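Local coordinates for protein putative enoyl-CoA hydratase (Streptomyces avermitilis, PDB 3GKB) that probably acts on acyl-CoA thioesters as a member of the crotonase (enoyl-CoA hydratase/isomerase) family, its exact reaction being unassigned, at residues V29-A34 with F66-D71. Sequence-based numbering, arbitrary orientation.
Sequences VNVIGA and FLAHVD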
ATOM      1  N   VAL B  29      33.002   5.752   2.398  1.00 18.36           N
ATOM      2  CA  VAL B  29      31.553   5.964   2.563  1.00 17.64           C
ATOM      3  C   VAL B  29      30.688   4.817   2.045  1.00 16.50           C
ATOM      4  O   VAL B  29      29.497   4.989   1.860  1.00 15.90           O
ATOM      5  CB  VAL B  29      31.053   7.284   1.895  1.00 18.10           C
ATOM      6  CG1 VAL B  29      31.712   8.499   2.531  1.00 19.36           C
ATOM      7  CG2 VAL B  29      31.336   7.257   0.405  1.00 18.76           C
ATOM      8  N   ASN B  30      31.283   3.643   1.845  1.00 15.81           N
ATOM      9  CA  ASN B  30      30.555   2.479   1.330  1.00 15.72           C
ATOM     10  C   ASN B  30      29.900   2.744  -0.026  1.00 16.16           C
ATOM     11  O   ASN B  30      28.733   2.384  -0.269  1.00 14.46           O
ATOM     12  CB  ASN B  30      29.535   1.954   2.348  1.00 15.95           C
ATOM     13  CG  ASN B  30      30.136   0.952   3.327  1.00 16.23           C
ATOM     14  OD1 ASN B  30      31.371   0.901   3.541  1.00 17.40           O
ATOM     15  ND2 ASN B  30      29.265   0.149   3.947  1.00 14.31           N
ATOM     16  N   VAL B  31      30.670   3.328  -0.944  1.00 16.57           N
ATOM     17  CA  VAL B  31      30.161   3.407  -2.316  1.00 17.84           C
ATOM     18  C   VAL B  31      30.095   1.998  -2.881  1.00 17.37           C
ATOM     19  O   VAL B  31      30.831   1.112  -2.468  1.00 18.40           O
ATOM     20  CB  VAL B  31      30.971   4.334  -3.275  1.00 19.07           C
ATOM     21  CG1 VAL B  31      31.085   5.739  -2.738  1.00 19.43           C
ATOM     22  CG2 VAL B  31      32.296   3.752  -3.612  1.00 20.98           C
ATOM     23  N   ILE B  32      29.155   1.798  -3.782  1.00 17.63           N
ATOM     24  CA  ILE B  32      29.020   0.574  -4.574  1.00 17.11           C
ATOM     25  C   ILE B  32      29.789   0.767  -5.863  1.00 17.20           C
ATOM     26  O   ILE B  32      29.322   1.442  -6.809  1.00 18.08           O
ATOM     27  CB  ILE B  32      27.564   0.302  -4.951  1.00 17.43           C
ATOM     28  CG1 ILE B  32      26.671   0.275  -3.714  1.00 16.83           C
ATOM     29  CG2 ILE B  32      27.463  -1.018  -5.731  1.00 17.25           C
ATOM     30  CD1 ILE B  32      25.190   0.421  -4.078  1.00 19.81           C
ATOM     31  N   GLY B  33      30.978   0.198  -5.900  1.00 17.50           N
ATOM     32  CA  GLY B  33      31.820   0.230  -7.097  1.00 17.56           C
ATOM     33  C   GLY B  33      31.774  -1.092  -7.834  1.00 18.13           C
ATOM     34  O   GLY B  33      31.055  -2.042  -7.435  1.00 18.11           O
ATOM     35  N   ALA B  34      32.538  -1.168  -8.923  1.00 18.69           N
ATOM     36  CA  ALA B  34      32.571  -2.374  -9.746  1.00 18.65           C
ATOM     37  C   ALA B  34      33.069  -3.584  -8.973  1.00 18.36           C
ATOM     38  O   ALA B  34      32.543  -4.694  -9.160  1.00 18.18           O
ATOM     39  CB  ALA B  34      33.422  -2.171 -11.001  1.00 18.19           C
ATOM     40  N   PHE B  66      25.100   3.038   5.036  1.00 15.81           N
ATOM     41  CA  PHE B  66      24.879   1.631   4.710  1.00 15.63           C
ATOM     42  C   PHE B  66      25.550   1.362   3.370  1.00 15.74           C
ATOM     43  O   PHE B  66      26.526   0.596   3.295  1.00 16.35           O
ATOM     44  CB  PHE B  66      23.378   1.328   4.674  1.00 15.23           C
ATOM     45  CG  PHE B  66      23.052  -0.069   4.283  1.00 15.73           C
ATOM     46  CD1 PHE B  66      23.080  -1.100   5.223  1.00 16.42           C
ATOM     47  CD2 PHE B  66      22.751  -0.383   2.966  1.00 15.32           C
ATOM     48  CE1 PHE B  66      22.787  -2.385   4.843  1.00 16.54           C
ATOM     49  CE2 PHE B  66      22.470  -1.690   2.590  1.00 13.86           C
ATOM     50  CZ  PHE B  66      22.495  -2.681   3.528  1.00 16.00           C
ATOM     51  N   LEU B  67      25.057   2.049   2.328  1.00 16.09           N
ATOM     52  CA  LEU B  67      25.668   2.087   0.994  1.00 15.73           C
ATOM     53  C   LEU B  67      25.385   3.467   0.423  1.00 15.98           C
ATOM     54  O   LEU B  67      24.253   3.845   0.308  1.00 15.57           O
ATOM     55  CB  LEU B  67      25.107   1.033   0.061  1.00 16.27           C
ATOM     56  CG  LEU B  67      25.517  -0.425   0.311  1.00 15.29           C
ATOM     57  CD1 LEU B  67      24.655  -1.373  -0.594  1.00 14.91           C
ATOM     58  CD2 LEU B  67      27.047  -0.646   0.122  1.00 15.37           C
ATOM     59  N   ALA B  68      26.429   4.219   0.134  1.00 15.15           N
ATOM     60  CA  ALA B  68      26.283   5.632  -0.212  1.00 15.64           C
ATOM     61  C   ALA B  68      25.445   5.833  -1.466  1.00 15.61           C
ATOM     62  O   ALA B  68      24.537   6.650  -1.477  1.00 16.26           O
ATOM     63  CB  ALA B  68      27.637   6.255  -0.396  1.00 15.65           C
ATOM     64  N   HIS B  69      25.796   5.071  -2.502  1.00 15.30           N
ATOM     65  CA  HIS B  69      25.281   5.133  -3.877  1.00 15.73           C
ATOM     66  C   HIS B  69      26.335   4.466  -4.765  1.00 16.12           C
ATOM     67  O   HIS B  69      27.383   4.064  -4.277  1.00 15.10           O
ATOM     68  CB  HIS B  69      24.968   6.576  -4.356  1.00 15.55           C
ATOM     69  CG  HIS B  69      26.110   7.528  -4.208  1.00 16.79           C
ATOM     70  ND1 HIS B  69      27.215   7.498  -5.035  1.00 18.27           N
ATOM     71  CD2 HIS B  69      26.344   8.504  -3.296  1.00 16.99           C
ATOM     72  CE1 HIS B  69      28.066   8.437  -4.657  1.00 17.68           C
ATOM     73  NE2 HIS B  69      27.575   9.046  -3.589  1.00 16.42           N
ATOM     74  N   VAL B  70      26.043   4.346  -6.054  1.00 16.21           N
ATOM     75  CA  VAL B  70      27.000   3.790  -7.001  1.00 16.99           C
ATOM     76  C   VAL B  70      28.152   4.772  -7.223  1.00 17.38           C
ATOM     77  O   VAL B  70      27.959   5.979  -7.276  1.00 18.16           O
ATOM     78  CB  VAL B  70      26.296   3.433  -8.333  1.00 17.09           C
ATOM     79  CG1 VAL B  70      27.315   3.059  -9.408  1.00 17.85           C
ATOM     80  CG2 VAL B  70      25.307   2.269  -8.106  1.00 17.54           C
ATOM     81  N   ASP B  71      29.341   4.218  -7.345  1.00 18.11           N
ATOM     82  CA  ASP B  71      30.562   4.975  -7.554  1.00 18.61           C
ATOM     83  C   ASP B  71      30.385   5.911  -8.745  1.00 18.25           C
ATOM     84  O   ASP B  71      30.078   5.501  -9.864  1.00 18.02           O
ATOM     85  CB  ASP B  71      31.708   3.988  -7.784  1.00 19.05           C
ATOM     86  CG  ASP B  71      33.049   4.678  -8.048  1.00 22.51           C
ATOM     87  OD1 ASP B  71      33.146   5.922  -7.859  1.00 20.35           O
ATOM     88  OD2 ASP B  71      33.984   3.942  -8.474  1.00 23.94           O
TER
HETATM   89  O   HOH W   1      33.935   1.224  -9.429  1.00 21.79           O
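Ile32 lays its CG1-CD1 arm across the side chain of Leu67 at about a right angle, CD1 coming 4.0 Å from Leu67 CD1; with CG1 beside the backbone N and anti to the carbonyl carbon (chi1 -55°), the arm runs over Leu67. Alongside this buried apolar patch the two backbones are laced together. Ala68 N bonds to Asn30 O, Ile32 N donates almost straight (173°) to His69 O at 2.9 Å, and Asp71 N reaches Ile32 O at 2.8 Å from above the carbonyl plane. Asn30 adds a side-chain tie: its ND2 meets Phe66 O at 2.9 Å, in the plane of Asn30's own amide, while OD1 accepts from Asn26 N and ND2 also serves Leu24 O. Cut back to an alanine, this position is likely to leave Phe66 O, Leu24 O and Asn26 N without their mate, weakening the link between the loops. One water joins Asp71 OD2 to Ala34 N, where helix 34-48 begins; OD1 accepts from Arg73 N and Gln262 NE2. His69 ND1 bonds in its ring plane to Val70 O and NE2 to Glu267, fixing the ring. Such loop pairing is characteristic of the crotonase fold, where loop 66-71 probably offers Val70 N to the oxyanion hole.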